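Side-chain contacts in UBA domain-containing protein Mud1 (Schizosaccharomyces pombe, PDB 1Z96), which recognises and binds polyubiquitin chains through its C-terminal UBA domain, linking polyubiquitinated proteins to the proteasome for degradation, and is an aspartic protease: residues A22-A27 with D33-F38; Q10-S13 with D17-E20. One frame throughout, in Å; residues are numbered along the deposited sequence. Where two conformers were deposited one is given.

Overall arrangement
The 38 modelled residues form the C-terminal UBA domain, a compact bundle of three helices, 4-13, 18-27 and 32-39. From the N terminus, contact 2 comes first and closes the loop between the first two helices, bringing Val-12 against Pro-18 across the turn of Met-14, Gly-15 and Phe-16. Contact 1 follows and closes the next connection, setting helix 18-27 against helix 32-39. The two are in series, neither nested nor crossed, with helix 18-27 common to both. Their centres are about 10 Å apart, on opposite sides of the chain's centre. Leu-11 connects them by packing on Leu-25, Ala-35 and Ala-36.

Contact 1: residues A22-A27 with D33-F38; sequences AQALDA and DVAASF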
loop_
_atom_site.group_PDB
_atom_site.type_symbol
_atom_site.label_atom_id
_atom_site.label_comp_id
_atom_site.label_asym_id
_atom_site.label_seq_id
_atom_site.Cartn_x
_atom_site.Cartn_y
_atom_site.Cartn_z
ATOM N N ALA A 22 4.405 0.658 1.695
ATOM C CA ALA A 22 5.295 -0.292 1.052
ATOM C C ALA A 22 5.304 -1.620 1.768
ATOM O O ALA A 22 5.302 -2.699 1.136
ATOM C CB ALA A 22 6.720 0.273 0.998
ATOM N N GLN A 23 5.321 -1.549 3.093
ATOM C CA GLN A 23 5.380 -2.760 3.912
ATOM C C GLN A 23 4.101 -3.581 3.811
ATOM O O GLN A 23 4.155 -4.819 3.710
ATOM C CB GLN A 23 5.734 -2.408 5.360
ATOM C CG GLN A 23 7.181 -1.944 5.500
ATOM C CD GLN A 23 7.571 -1.458 6.897
ATOM O OE1 GLN A 23 6.726 -1.140 7.732
ATOM N NE2 GLN A 23 8.875 -1.344 7.119
ATOM N N ALA A 24 2.963 -2.892 3.777
ATOM C CA ALA A 24 1.665 -3.552 3.549
ATOM C C ALA A 24 1.605 -4.212 2.171
ATOM O O ALA A 24 1.181 -5.343 2.031
ATOM C CB ALA A 24 0.534 -2.569 3.730
ATOM N N LEU A 25 2.082 -3.518 1.153
ATOM C CA LEU A 25 2.114 -4.114 -0.174
ATOM C C LEU A 25 3.051 -5.318 -0.279
ATOM O O LEU A 25 2.745 -6.283 -0.988
ATOM C CB LEU A 25 2.488 -3.064 -1.212
ATOM C CG LEU A 25 1.351 -2.125 -1.575
ATOM C CD1 LEU A 25 1.875 -0.839 -2.196
ATOM C CD2 LEU A 25 0.363 -2.828 -2.507
ATOM N N ASP A 26 4.189 -5.246 0.393
ATOM C CA ASP A 26 5.129 -6.379 0.461
ATOM C C ASP A 26 4.434 -7.599 1.057
ATOM O O ASP A 26 4.473 -8.686 0.483
ATOM C CB ASP A 26 6.333 -5.999 1.331
ATOM C CG ASP A 26 7.351 -7.130 1.454
ATOM O OD1 ASP A 26 7.927 -7.507 0.426
ATOM O OD2 ASP A 26 7.604 -7.709 2.535
ATOM N N ALA A 27 3.816 -7.413 2.218
ATOM C CA ALA A 27 3.076 -8.508 2.888
ATOM C C ALA A 27 2.015 -9.078 1.963
ATOM O O ALA A 27 1.798 -10.299 1.890
ATOM C CB ALA A 27 2.436 -7.999 4.148
ATOM N N ASP A 33 -5.560 -4.009 -3.098
ATOM C CA ASP A 33 -6.835 -4.087 -2.369
ATOM C C ASP A 33 -6.630 -4.733 -0.999
ATOM O O ASP A 33 -7.170 -4.266 -0.008
ATOM C CB ASP A 33 -7.864 -4.870 -3.142
ATOM C CG ASP A 33 -8.319 -4.171 -4.414
ATOM O OD1 ASP A 33 -8.147 -2.936 -4.562
ATOM O OD2 ASP A 33 -8.854 -4.831 -5.334
ATOM N N VAL A 34 -5.789 -5.765 -0.937
ATOM C CA VAL A 34 -5.438 -6.394 0.333
ATOM C C VAL A 34 -4.632 -5.468 1.236
ATOM O O VAL A 34 -4.894 -5.367 2.435
ATOM C CB VAL A 34 -4.685 -7.742 0.092
ATOM C CG1 VAL A 34 -4.057 -8.251 1.371
ATOM C CG2 VAL A 34 -5.658 -8.777 -0.445
ATOM N N ALA A 35 -3.636 -4.794 0.669
ATOM C CA ALA A 35 -2.790 -3.881 1.434
ATOM C C ALA A 35 -3.605 -2.749 2.022
ATOM O O ALA A 35 -3.414 -2.376 3.171
ATOM C CB ALA A 35 -1.675 -3.323 0.550
ATOM N N ALA A 36 -4.506 -2.177 1.229
ATOM C CA ALA A 36 -5.388 -1.111 1.723
ATOM C C ALA A 36 -6.187 -1.627 2.926
ATOM O O ALA A 36 -6.256 -0.953 3.964
ATOM C CB ALA A 36 -6.317 -0.633 0.620
ATOM N N SER A 37 -6.801 -2.803 2.771
ATOM C CA SER A 37 -7.636 -3.386 3.841
ATOM C C SER A 37 -6.844 -3.490 5.142
ATOM O O SER A 37 -7.337 -3.157 6.224
ATOM C CB SER A 37 -8.192 -4.745 3.426
ATOM O OG SER A 37 -9.044 -4.603 2.301
ATOM N N PHE A 38 -5.577 -3.916 5.029
ATOM C CA PHE A 38 -4.638 -3.957 6.180
ATOM C C PHE A 38 -4.527 -2.619 6.897
ATOM O O PHE A 38 -4.595 -2.554 8.131
ATOM C CB PHE A 38 -3.196 -4.324 5.756
ATOM C CG PHE A 38 -2.943 -5.789 5.498
ATOM C CD1 PHE A 38 -2.156 -6.175 4.417
ATOM C CD2 PHE A 38 -3.405 -6.773 6.353
ATOM C CE1 PHE A 38 -1.877 -7.506 4.173
ATOM C CE2 PHE A 38 -3.139 -8.108 6.098
ATOM C CZ PHE A 38 -2.382 -8.472 5.017
#
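Ala-24 and Ala-35 meet methyl to methyl, CB to CB at 3.9 Å, where helices 18-27 and 32-39 of the UBA three-helix bundle pack together. The segments run at 126° to each other, and their axes come within 8.3 Å, a close approach allowed by alanine on both sides. The methyl of Ala-35 also presses on the opposing backbone, its CB lying 3.8 Å from C of Ala-24. A second side chain reaches it by a detour: the CB of Leu-25 points away, but CG lies anti to the carbonyl carbon (chi1 -77°), and the CD2 branch returns to 3.7 Å from CB of Ala-35. Beyond this pair Leu-25 packs on Lys-7 and Ile-8 of helix 4-13, so it joins the first helix to the interface. Toward the surface, the aromatic ring of Phe-38 extends the apolar seam in the conformer described, approaching obliquely and also touching Ala-28. CD1 of this ring is 4.2 Å from O of Ala-24. Ala-24 and Phe-38 both take part in monoubiquitin binding, while Ala-27 and Ala-35 take part in recognition of diubiquitin, so residues of this interface also belong to the ubiquitin-binding sites. No hydrogen bond crosses between the segments. At the outer margin, CE1 of Phe-38 lies 4.3 Å from CB of Ala-27.

Contact 2: residues Q10-S13 with D17-E20; sequences QLVS and DPLE
Asp-17, which sits across the turn from Val-12, gives its backbone N-H to the carboxylate of Glu-20, with N to OE2 2.9 Å. The bond is nearly straight, 176° at the hydrogen, and enters at the anti lone pair of OE2, the one facing away from the other carboxylate oxygen. Glu-20 gets there by turning CG beside both its backbone N and its carbonyl carbon (chi1 75°), then running on extended to the carboxylate. Asp-17 is the N-cap residue of helix 18-27, and the bond is the half of a capping box in which the third residue of the helix holds the N-cap amide; the side chain of Asp-17 makes no return bond. Pro-18 begins the helix, a place where a ring without an amide proton costs no hydrogen bond.

Across the turn the contact is apolar and rests on one methyl. Val-12 places CG2 anti to its carbonyl carbon, and this branch meets the proline at the start of the helix, 3.9 Å from CA of Pro-18 and 4.1 Å from CG of the same ring. The same CG2 is 4.3 Å from C of Asp-17.

The turn bridged here, Met-14 to Phe-16, is the Met-Gly-Phe loop of the UBA fold, and all three residues take part in ubiquitin binding. While Val-12 stays at the surface, neighbouring Leu-11 turns inward and fills the centre between the helices, where it also packs on Ala-21 of helix 18-27 and Leu-32 of helix 32-39.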
loop_
_atom_site.group_PDB
_atom_site.type_symbol
_atom_site.label_atom_id
_atom_site.label_comp_id
_atom_site.label_asym_id
_atom_site.label_seq_id
_atom_site.Cartn_x
_atom_site.Cartn_y
_atom_site.Cartn_z
ATOM N N GLN A 10 -0.941 5.195 -4.528
ATOM C CA GLN A 10 -2.370 5.079 -4.251
ATOM C C GLN A 10 -2.626 5.078 -2.756
ATOM O O GLN A 10 -3.513 5.786 -2.255
ATOM C CB GLN A 10 -2.967 3.802 -4.863
ATOM C CG GLN A 10 -3.207 3.850 -6.344
ATOM C CD GLN A 10 -4.581 4.461 -6.706
ATOM O OE1 GLN A 10 -5.139 5.275 -5.951
ATOM N NE2 GLN A 10 -5.099 4.085 -7.866
ATOM N N LEU A 11 -1.837 4.302 -2.025
ATOM C CA LEU A 11 -1.997 4.237 -0.584
ATOM C C LEU A 11 -1.618 5.553 0.089
ATOM O O LEU A 11 -2.297 5.991 0.995
ATOM C CB LEU A 11 -1.189 3.069 -0.001
ATOM C CG LEU A 11 -1.686 1.683 -0.413
ATOM C CD1 LEU A 11 -0.719 0.627 0.022
ATOM C CD2 LEU A 11 -3.076 1.381 0.180
ATOM N N VAL A 12 -0.543 6.189 -0.357
ATOM C CA VAL A 12 -0.187 7.513 0.162
ATOM C C VAL A 12 -1.316 8.545 -0.096
ATOM O O VAL A 12 -1.591 9.394 0.765
ATOM C CB VAL A 12 1.154 8.003 -0.408
ATOM C CG1 VAL A 12 1.448 9.445 0.008
ATOM C CG2 VAL A 12 2.263 7.101 0.046
ATOM N N SER A 13 -2.001 8.423 -1.230
ATOM C CA SER A 13 -3.124 9.318 -1.555
ATOM C C SER A 13 -4.303 9.151 -0.603
ATOM O O SER A 13 -5.146 10.033 -0.505
ATOM C CB SER A 13 -3.594 9.127 -3.006
ATOM O OG SER A 13 -4.224 7.870 -3.218
ATOM N N ASP A 17 1.312 6.583 5.195
ATOM C CA ASP A 17 2.697 6.978 5.018
ATOM C C ASP A 17 3.392 5.998 4.071
ATOM O O ASP A 17 3.044 4.816 4.013
ATOM C CB ASP A 17 3.409 7.070 6.368
ATOM C CG ASP A 17 2.755 8.099 7.314
ATOM O OD1 ASP A 17 2.356 9.193 6.866
ATOM O OD2 ASP A 17 2.608 7.896 8.520
ATOM N N PRO A 18 4.372 6.500 3.324
ATOM C CA PRO A 18 5.087 5.707 2.325
ATOM C C PRO A 18 5.626 4.347 2.806
ATOM O O PRO A 18 5.448 3.340 2.132
ATOM C CB PRO A 18 6.239 6.637 1.935
ATOM C CG PRO A 18 5.640 8.026 2.130
ATOM C CD PRO A 18 4.840 7.904 3.354
ATOM N N LEU A 19 6.332 4.326 3.935
ATOM C CA LEU A 19 6.918 3.082 4.399
ATOM C C LEU A 19 5.879 2.067 4.873
ATOM O O LEU A 19 5.970 0.895 4.521
ATOM C CB LEU A 19 7.945 3.342 5.499
ATOM C CG LEU A 19 8.793 2.134 5.909
ATOM C CD1 LEU A 19 9.529 1.474 4.747
ATOM C CD2 LEU A 19 9.752 2.594 6.969
ATOM N N GLU A 20 4.909 2.498 5.672
ATOM C CA GLU A 20 3.833 1.598 6.076
ATOM C C GLU A 20 3.084 1.059 4.839
ATOM O O GLU A 20 2.714 -0.115 4.792
ATOM C CB GLU A 20 2.883 2.259 7.084
ATOM C CG GLU A 20 1.907 3.292 6.542
ATOM C CD GLU A 20 1.011 3.877 7.620
ATOM O OE1 GLU A 20 0.859 3.226 8.684
ATOM O OE2 GLU A 20 0.456 4.972 7.402
#